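A-type flavoprotein (PDB 2Q9U) probably scavenges oxygen by passing electrons from a bound flavin mononucleotide to a diiron centre, as in other flavodiiron proteins. Local coordinates at residues W352-R355 against A356-D359; H99-N103 against A104-C108; P324-A327 against A328-Y332. All blocks are in the same frame, centred on the assembly; numbering follows the deposited sequence.

In the fold
From the N terminus, contact 2 comes first: it closes the loop after helix 94-97 and feeds strand 105-108 of the beta-lactamase-like domain. Contact 3 follows in the flavodoxin-like domain, where 324-332 is the first part of the helix in the beta-alpha-beta unit 310-314, 324-336, 344-350. Contact 1 takes up the chain after that unit's last strand, turning an FMN-binding loop into helix 356-367. The three stand in series and neither nest nor cross. Contacts 1 and 3 have centres about 16 Å apart and belong to neighbouring helices, L330 packing on helix 356-367. Contact 2 lies on the other side of the chain's centre, about 59 Å from contact 1 between centres.

Contact 1 of 3, residues W352-R355 against A356-D359; sequences WSNR and AVPD. With FMN (flavin mononucleotide), chain F.
The flat carboxamide of N354 crosses the pyrrolidine ring of P358 at a slant, with OD1 3.6 Å from P358 CD, while two other flat groups, the W352 indole and the R355 guanidinium, meet FMN and a water. FMN lies over one indole face, its C2 3.5 Å above the ring plane and over the centre. The edge-to-face partner of this indole is W153 of the second subunit. At the guanidinium edge, in its plane, sits a water. This is one of the FMN-binding loops of a flavodoxin-like fold, running from strand 344-350 into helix 356-367.

Two backbone N-H groups, those of W352 and S353, grip FMN O2; the bond from S353 N is 2.8 Å long and nearly straight, at 169°. Such a pair would probably stabilise negative charge on the pyrimidine end of a reduced flavin. The indole reaches the flavin because chi1 of W352 (48°) sets CG between the backbone N and the carbonyl carbon.

R355 is the N-cap, and its O accepts the first helical bond, from D359 N. T317, from another loop, supplies the hydroxyl at this helix start, OG1 bonding to the N-H groups of both R355 and A356. Proline suits the first helical turn, where a missing N-H costs no helical bond. The negative charge of D359 would be favoured near this helix end, and its OD2 is held by T321. Its OD1 is linked to R355 without direct contact: that same water at the guanidinium edge donates to D359 OD1 and accepts from R355 NE, 2.8 Å from each.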
loop_
_atom_site.group_PDB
_atom_site.type_symbol
_atom_site.label_atom_id
_atom_site.label_comp_id
_atom_site.label_asym_id
_atom_site.label_seq_id
_atom_site.Cartn_x
_atom_site.Cartn_y
_atom_site.Cartn_z
ATOM N N TRP A 352 -25.381 4.176 19.229
ATOM C CA TRP A 352 -26.226 3.935 20.402
ATOM C C TRP A 352 -25.614 4.387 21.709
ATOM O O TRP A 352 -26.338 4.779 22.622
ATOM C CB TRP A 352 -26.667 2.467 20.502
ATOM C CG TRP A 352 -25.571 1.460 20.338
ATOM C CD1 TRP A 352 -24.863 0.846 21.323
ATOM C CD2 TRP A 352 -25.054 0.967 19.096
ATOM N NE1 TRP A 352 -23.939 -0.016 20.771
ATOM C CE2 TRP A 352 -24.041 0.044 19.403
ATOM C CE3 TRP A 352 -25.356 1.225 17.749
ATOM C CZ2 TRP A 352 -23.316 -0.635 18.410
ATOM C CZ3 TRP A 352 -24.636 0.554 16.761
ATOM C CH2 TRP A 352 -23.626 -0.367 17.104
ATOM N N SER A 353 -24.286 4.372 21.794
ATOM C CA SER A 353 -23.604 4.763 23.017
ATOM C C SER A 353 -22.351 5.564 22.675
ATOM O O SER A 353 -21.452 5.065 22.016
ATOM C CB SER A 353 -23.276 3.541 23.884
ATOM O OG SER A 353 -22.498 3.899 25.034
ATOM N N ASN A 354 -22.344 6.827 23.089
ATOM C CA ASN A 354 -21.244 7.753 22.805
ATOM C C ASN A 354 -19.983 7.420 23.603
ATOM O O ASN A 354 -19.911 7.690 24.805
ATOM C CB ASN A 354 -21.709 9.194 23.060
ATOM C CG ASN A 354 -20.577 10.218 22.940
ATOM O OD1 ASN A 354 -19.749 10.139 22.028
ATOM N ND2 ASN A 354 -20.539 11.176 23.871
ATOM N N ARG A 355 -18.994 6.817 22.950
ATOM C CA ARG A 355 -17.761 6.422 23.660
ATOM C C ARG A 355 -16.465 6.990 23.086
ATOM O O ARG A 355 -15.525 7.257 23.837
ATOM C CB ARG A 355 -17.642 4.889 23.795
ATOM C CG ARG A 355 -18.806 4.240 24.603
ATOM C CD ARG A 355 -18.725 4.579 26.132
ATOM N NE ARG A 355 -17.535 3.987 26.736
ATOM C CZ ARG A 355 -17.413 2.717 27.135
ATOM N NH1 ARG A 355 -18.424 1.853 27.034
ATOM N NH2 ARG A 355 -16.259 2.308 27.644
ATOM N N ALA A 356 -16.421 7.177 21.771
ATOM C CA ALA A 356 -15.182 7.636 21.119
ATOM C C ALA A 356 -14.793 9.045 21.591
ATOM O O ALA A 356 -13.647 9.289 21.957
ATOM C CB ALA A 356 -15.331 7.598 19.610
ATOM N N VAL A 357 -15.758 9.957 21.599
ATOM C CA VAL A 357 -15.478 11.352 21.943
ATOM C C VAL A 357 -14.998 11.526 23.407
ATOM O O VAL A 357 -13.967 12.152 23.624
ATOM C CB VAL A 357 -16.639 12.277 21.563
ATOM C CG1 VAL A 357 -16.421 13.712 22.112
ATOM C CG2 VAL A 357 -16.790 12.290 20.023
ATOM N N PRO A 358 -15.728 10.954 24.403
ATOM C CA PRO A 358 -15.167 10.893 25.757
ATOM C C PRO A 358 -13.763 10.312 25.845
ATOM O O PRO A 358 -12.938 10.858 26.594
ATOM C CB PRO A 358 -16.185 9.991 26.509
ATOM C CG PRO A 358 -17.483 10.348 25.823
ATOM C CD PRO A 358 -17.090 10.377 24.369
ATOM N N ASP A 359 -13.492 9.217 25.116
ATOM C CA ASP A 359 -12.164 8.605 25.118
ATOM C C ASP A 359 -11.130 9.532 24.465
ATOM O O ASP A 359 -10.022 9.649 24.967
ATOM C CB ASP A 359 -12.133 7.249 24.400
ATOM C CG ASP A 359 -12.773 6.130 25.217
ATOM O OD1 ASP A 359 -13.136 6.359 26.392
ATOM O OD2 ASP A 359 -12.901 5.018 24.673
HETATM N N1 FMN F . -21.979 2.890 17.701
HETATM C C2 FMN F . -21.926 2.912 19.064
HETATM O O2 FMN F . -22.545 3.791 19.687
HETATM N N3 FMN F . -21.215 1.940 19.740
HETATM C C4 FMN F . -20.512 0.957 19.062
HETATM O O4 FMN F . -19.790 0.210 19.721
HETATM C C4A FMN F . -20.551 0.935 17.656
HETATM N N5 FMN F . -19.897 -0.043 16.913
HETATM C C5A FMN F . -19.986 -0.017 15.525
HETATM C C6 FMN F . -19.333 -0.992 14.763
HETATM C C7 FMN F . -19.404 -0.981 13.359
HETATM C C7M FMN F . -18.854 -2.165 12.609
HETATM C C8 FMN F . -20.142 0.004 12.704
HETATM C C8M FMN F . -20.157 0.118 11.200
HETATM C C9 FMN F . -20.799 0.975 13.460
HETATM C C9A FMN F . -20.727 0.973 14.866
HETATM N N10 FMN F . -21.377 1.952 15.615
HETATM C C10 FMN F . -21.309 1.915 16.992
HETATM C "C1'" FMN F . -22.185 3.038 14.969
HETATM C "C2'" FMN F . -21.310 4.134 14.364
HETATM O "O2'" FMN F . -20.616 4.886 15.357
HETATM C "C3'" FMN F . -22.246 4.960 13.479
HETATM O "O3'" FMN F . -22.512 4.187 12.318
HETATM C "C4'" FMN F . -21.694 6.301 13.044
HETATM O "O4'" FMN F . -22.737 7.067 12.455
HETATM C "C5'" FMN F . -20.577 6.150 12.019
HETATM O "O5'" FMN F . -19.959 7.410 11.822
HETATM P P FMN F . -19.288 7.716 10.411
HETATM O O1P FMN F . -18.396 8.925 10.635
HETATM O O2P FMN F . -18.498 6.501 10.016
HETATM O O3P FMN F . -20.333 8.011 9.349
HETATM O O HOH W 1 -18.610 9.173 20.060
HETATM O O HOH W 2 -15.814 6.163 27.096
#

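Contact 2 of 3, residues H99-N103 against A104-C108; sequences HKFTN and ATFVC
F101 meets A104 through their beta carbons, CB to CB 3.5 Å, a closeness that the small methyl of alanine permits. The F101 ring also approaches F106, with CD2 4.3 Å from F106 CZ. With CG anti to the carbonyl carbon (chi1 -58°), the ring meets W65, L66 and I69 of helix 62-72; a large apolar residue suits this buried site.

The backbone bonds make the bend. A104 N donates to F101 O at 3.2 Å, closing a type I turn; the N-H points nearly straight at the oxygen (167°) yet comes from 64° above the carbonyl plane. Overlapping it, F101 is the centre of an inverse gamma turn, with a weak bond from T102 N to K100 O.

The turn delivers the chain into strand 105-108 of the metallo-beta-lactamase-like domain, which runs between the parallel strands 80-82 and 127-129. F106 and A104 both pack on V81.

The polar contacts involve N103 and two waters. Asparagine is common at the third position of type I turns, which N103 occupies; its ND2 donates to D76 O. One water donates to both T102 O and A104 O; another joins N103 O to T105 OG1, 2.6 Å from each.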
loop_
_atom_site.group_PDB
_atom_site.type_symbol
_atom_site.label_atom_id
_atom_site.label_comp_id
_atom_site.label_asym_id
_atom_site.label_seq_id
_atom_site.Cartn_x
_atom_site.Cartn_y
_atom_site.Cartn_z
ATOM N N HIS A 99 36.778 -4.225 11.652
ATOM C CA HIS A 99 38.158 -4.733 11.508
ATOM C C HIS A 99 38.862 -4.263 10.244
ATOM O O HIS A 99 40.088 -4.346 10.155
ATOM C CB HIS A 99 38.187 -6.259 11.491
ATOM C CG HIS A 99 38.271 -6.878 12.843
ATOM N ND1 HIS A 99 39.224 -6.513 13.770
ATOM C CD2 HIS A 99 37.518 -7.840 13.428
ATOM C CE1 HIS A 99 39.056 -7.233 14.867
ATOM N NE2 HIS A 99 38.023 -8.036 14.688
ATOM N N LYS A 100 38.097 -3.786 9.264
ATOM C CA LYS A 100 38.695 -3.370 8.000
ATOM C C LYS A 100 39.544 -2.126 8.154
ATOM O O LYS A 100 40.438 -1.873 7.333
ATOM C CB LYS A 100 37.643 -3.217 6.896
ATOM C CG LYS A 100 36.930 -4.559 6.619
ATOM C CD LYS A 100 36.000 -4.487 5.452
ATOM C CE LYS A 100 35.315 -5.849 5.188
ATOM N NZ LYS A 100 34.381 -5.735 4.016
ATOM N N PHE A 101 39.271 -1.349 9.201
ATOM C CA PHE A 101 40.094 -0.214 9.534
ATOM C C PHE A 101 41.223 -0.704 10.444
ATOM O O PHE A 101 41.179 -0.532 11.668
ATOM C CB PHE A 101 39.244 0.877 10.203
ATOM C CG PHE A 101 38.092 1.342 9.351
ATOM C CD1 PHE A 101 38.294 2.296 8.341
ATOM C CD2 PHE A 101 36.815 0.818 9.545
ATOM C CE1 PHE A 101 37.221 2.732 7.549
ATOM C CE2 PHE A 101 35.732 1.242 8.759
ATOM C CZ PHE A 101 35.937 2.208 7.762
ATOM N N THR A 102 42.233 -1.320 9.819
ATOM C CA THR A 102 43.312 -2.040 10.536
ATOM C C THR A 102 44.004 -1.195 11.579
ATOM O O THR A 102 44.366 -1.666 12.673
ATOM C CB THR A 102 44.457 -2.459 9.580
ATOM O OG1 THR A 102 43.950 -2.671 8.263
ATOM C CG2 THR A 102 45.097 -3.724 10.085
ATOM N N ASN A 103 44.229 0.060 11.220
ATOM C CA ASN A 103 45.014 0.942 12.058
ATOM C C ASN A 103 44.235 2.030 12.761
ATOM O O ASN A 103 44.839 2.903 13.394
ATOM C CB ASN A 103 46.169 1.517 11.243
ATOM C CG ASN A 103 47.242 0.482 10.976
ATOM O OD1 ASN A 103 47.767 -0.143 11.912
ATOM N ND2 ASN A 103 47.571 0.291 9.719
ATOM N N ALA A 104 42.898 1.960 12.691
ATOM C CA ALA A 104 42.056 3.020 13.230
ATOM C C ALA A 104 41.784 2.884 14.718
ATOM O O ALA A 104 41.756 1.786 15.249
ATOM C CB ALA A 104 40.721 3.070 12.454
ATOM N N THR A 105 41.561 4.016 15.361
ATOM C CA THR A 105 41.027 4.106 16.704
ATOM C C THR A 105 39.622 4.707 16.592
ATOM O O THR A 105 39.422 5.701 15.889
ATOM C CB THR A 105 41.924 5.023 17.573
ATOM O OG1 THR A 105 43.230 4.426 17.690
ATOM C CG2 THR A 105 41.357 5.229 18.956
ATOM N N PHE A 106 38.670 4.093 17.288
ATOM C CA PHE A 106 37.279 4.546 17.297
ATOM C C PHE A 106 37.133 5.588 18.397
ATOM O O PHE A 106 37.495 5.328 19.552
ATOM C CB PHE A 106 36.323 3.346 17.453
ATOM C CG PHE A 106 36.218 2.537 16.209
ATOM C CD1 PHE A 106 35.287 2.876 15.219
ATOM C CD2 PHE A 106 37.103 1.483 15.977
ATOM C CE1 PHE A 106 35.217 2.152 14.018
ATOM C CE2 PHE A 106 37.054 0.762 14.794
ATOM C CZ PHE A 106 36.101 1.097 13.805
ATOM N N VAL A 107 36.652 6.769 18.013
ATOM C CA VAL A 107 36.631 7.931 18.893
ATOM C C VAL A 107 35.183 8.277 19.187
ATOM O O VAL A 107 34.409 8.549 18.270
ATOM C CB VAL A 107 37.277 9.166 18.210
ATOM C CG1 VAL A 107 37.223 10.383 19.121
ATOM C CG2 VAL A 107 38.712 8.882 17.760
ATOM N N CYS A 108 34.823 8.282 20.466
ATOM C CA CYS A 108 33.469 8.604 20.869
ATOM C C CYS A 108 33.421 8.820 22.368
ATOM O O CYS A 108 34.417 8.616 23.067
ATOM C CB CYS A 108 32.531 7.442 20.475
ATOM S SG CYS A 108 33.037 5.810 21.158
HETATM O O HOH W 3 43.393 -0.362 15.358
HETATM O O HOH W 4 44.965 4.114 15.728
#

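Contact 3 of 3, residues P324-A327 against A328-Y332; sequences PSVA and AALNY. With NO3 (nitrate ion), chain D.
P324 opens helix 324-336 and passes its carbonyl to the next turn, P324 O accepting from A328 N at 2.9 Å. A proline fits here because the first turn needs no N-H for a helical bond, and proline has none to offer. Its CD also rests 3.3 Å from O3 of a nitrate ion, probably left from the crystallisation liquor.

S325 follows, and its backbone N donates to the nitrate O3 at 2.9 Å (159°). With chi1 at 61°, OG is tucked between its own N and carbonyl carbon, which brings OG within 2.9 Å of nitrate O3; the hydroxyl is hydrogen-bonded to D264. S325 O accepts from A329 N.

V326 and L330 lie side by side one turn apart, with V326 CG1 4.2 Å from L330 CD1. L330 also packs on E363 and L364 of helix 356-367, tying two helices of the flavodoxin-like domain together; 324-336 is the helix of a beta-alpha-beta unit. V326 O accepts from L330 N at 2.9 Å.

A327 completes the turn, its O taking the N-H of N331 almost straight (169°). Its small methyl leaves room for N331 of the second subunit, which packs on it. The asparagine of this chain crosses the same interface: N331 ND2 is hydrogen-bonded to M322 O of the second subunit.

Four successive carbonyls are used by helical bonds, whereas S325 N lies in the first turn, where N-H groups lack a helical acceptor, and the nitrate takes it. This is consistent with a helix N terminus that can receive an anion, which the helix dipole would probably favour.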
loop_
_atom_site.group_PDB
_atom_site.type_symbol
_atom_site.label_atom_id
_atom_site.label_comp_id
_atom_site.label_asym_id
_atom_site.label_seq_id
_atom_site.Cartn_x
_atom_site.Cartn_y
_atom_site.Cartn_z
ATOM N N PRO A 324 -9.222 2.375 16.001
ATOM C CA PRO A 324 -7.824 2.042 16.290
ATOM C C PRO A 324 -6.840 3.025 15.649
ATOM O O PRO A 324 -5.826 3.354 16.271
ATOM C CB PRO A 324 -7.667 0.635 15.671
ATOM C CG PRO A 324 -9.080 0.031 15.795
ATOM C CD PRO A 324 -9.963 1.211 15.455
ATOM N N SER A 325 -7.129 3.498 14.426
ATOM C CA SER A 325 -6.217 4.431 13.712
ATOM C C SER A 325 -6.048 5.760 14.483
ATOM O O SER A 325 -4.941 6.366 14.538
ATOM C CB SER A 325 -6.719 4.699 12.293
ATOM O OG SER A 325 -8.014 5.296 12.329
ATOM N N VAL A 326 -7.126 6.192 15.114
ATOM C CA VAL A 326 -7.087 7.435 15.899
ATOM C C VAL A 326 -6.349 7.208 17.230
ATOM O O VAL A 326 -5.611 8.101 17.686
ATOM C CB VAL A 326 -8.510 8.047 16.051
ATOM C CG1 VAL A 326 -8.526 9.346 16.916
ATOM C CG2 VAL A 326 -9.090 8.344 14.682
ATOM N N ALA A 327 -6.540 6.044 17.854
ATOM C CA ALA A 327 -5.717 5.630 19.035
ATOM C C ALA A 327 -4.208 5.640 18.691
ATOM O O ALA A 327 -3.360 6.088 19.492
ATOM C CB ALA A 327 -6.148 4.235 19.551
ATOM N N ALA A 328 -3.872 5.178 17.498
ATOM C CA ALA A 328 -2.449 5.178 17.111
ATOM C C ALA A 328 -1.950 6.614 16.976
ATOM O O ALA A 328 -0.876 6.966 17.502
ATOM C CB ALA A 328 -2.234 4.381 15.820
ATOM N N ALA A 329 -2.755 7.461 16.317
ATOM C CA ALA A 329 -2.345 8.857 16.062
ATOM C C ALA A 329 -2.177 9.586 17.390
ATOM O O ALA A 329 -1.199 10.307 17.582
ATOM C CB ALA A 329 -3.340 9.575 15.174
ATOM N N LEU A 330 -3.095 9.342 18.327
ATOM C CA LEU A 330 -2.975 9.940 19.652
ATOM C C LEU A 330 -1.781 9.439 20.460
ATOM O O LEU A 330 -1.090 10.249 21.079
ATOM C CB LEU A 330 -4.284 9.799 20.443
ATOM C CG LEU A 330 -5.424 10.723 19.992
ATOM C CD1 LEU A 330 -6.731 10.201 20.586
ATOM C CD2 LEU A 330 -5.211 12.175 20.465
ATOM N N ASN A 331 -1.536 8.124 20.464
ATOM C CA ASN A 331 -0.313 7.552 21.063
ATOM C C ASN A 331 0.940 8.281 20.550
ATOM O O ASN A 331 1.818 8.704 21.331
ATOM C CB ASN A 331 -0.227 6.040 20.762
ATOM C CG ASN A 331 1.183 5.443 21.033
ATOM O OD1 ASN A 331 2.147 5.763 20.334
ATOM N ND2 ASN A 331 1.279 4.549 22.007
ATOM N N TYR A 332 1.008 8.434 19.229
ATOM C CA TYR A 332 2.197 8.978 18.593
ATOM C C TYR A 332 2.377 10.436 19.008
ATOM O O TYR A 332 3.479 10.843 19.425
ATOM C CB TYR A 332 2.076 8.886 17.065
ATOM C CG TYR A 332 3.392 9.062 16.362
ATOM C CD1 TYR A 332 4.526 8.327 16.750
ATOM C CD2 TYR A 332 3.519 9.948 15.315
ATOM C CE1 TYR A 332 5.756 8.494 16.060
ATOM C CE2 TYR A 332 4.718 10.093 14.617
ATOM C CZ TYR A 332 5.832 9.361 14.993
ATOM O OH TYR A 332 7.043 9.521 14.298
HETATM N N NO3 D . -9.004 1.484 11.769
HETATM O O1 NO3 D . -7.715 0.957 11.577
HETATM O O2 NO3 D . -10.096 0.893 11.141
HETATM O O3 NO3 D . -9.205 2.612 12.556
#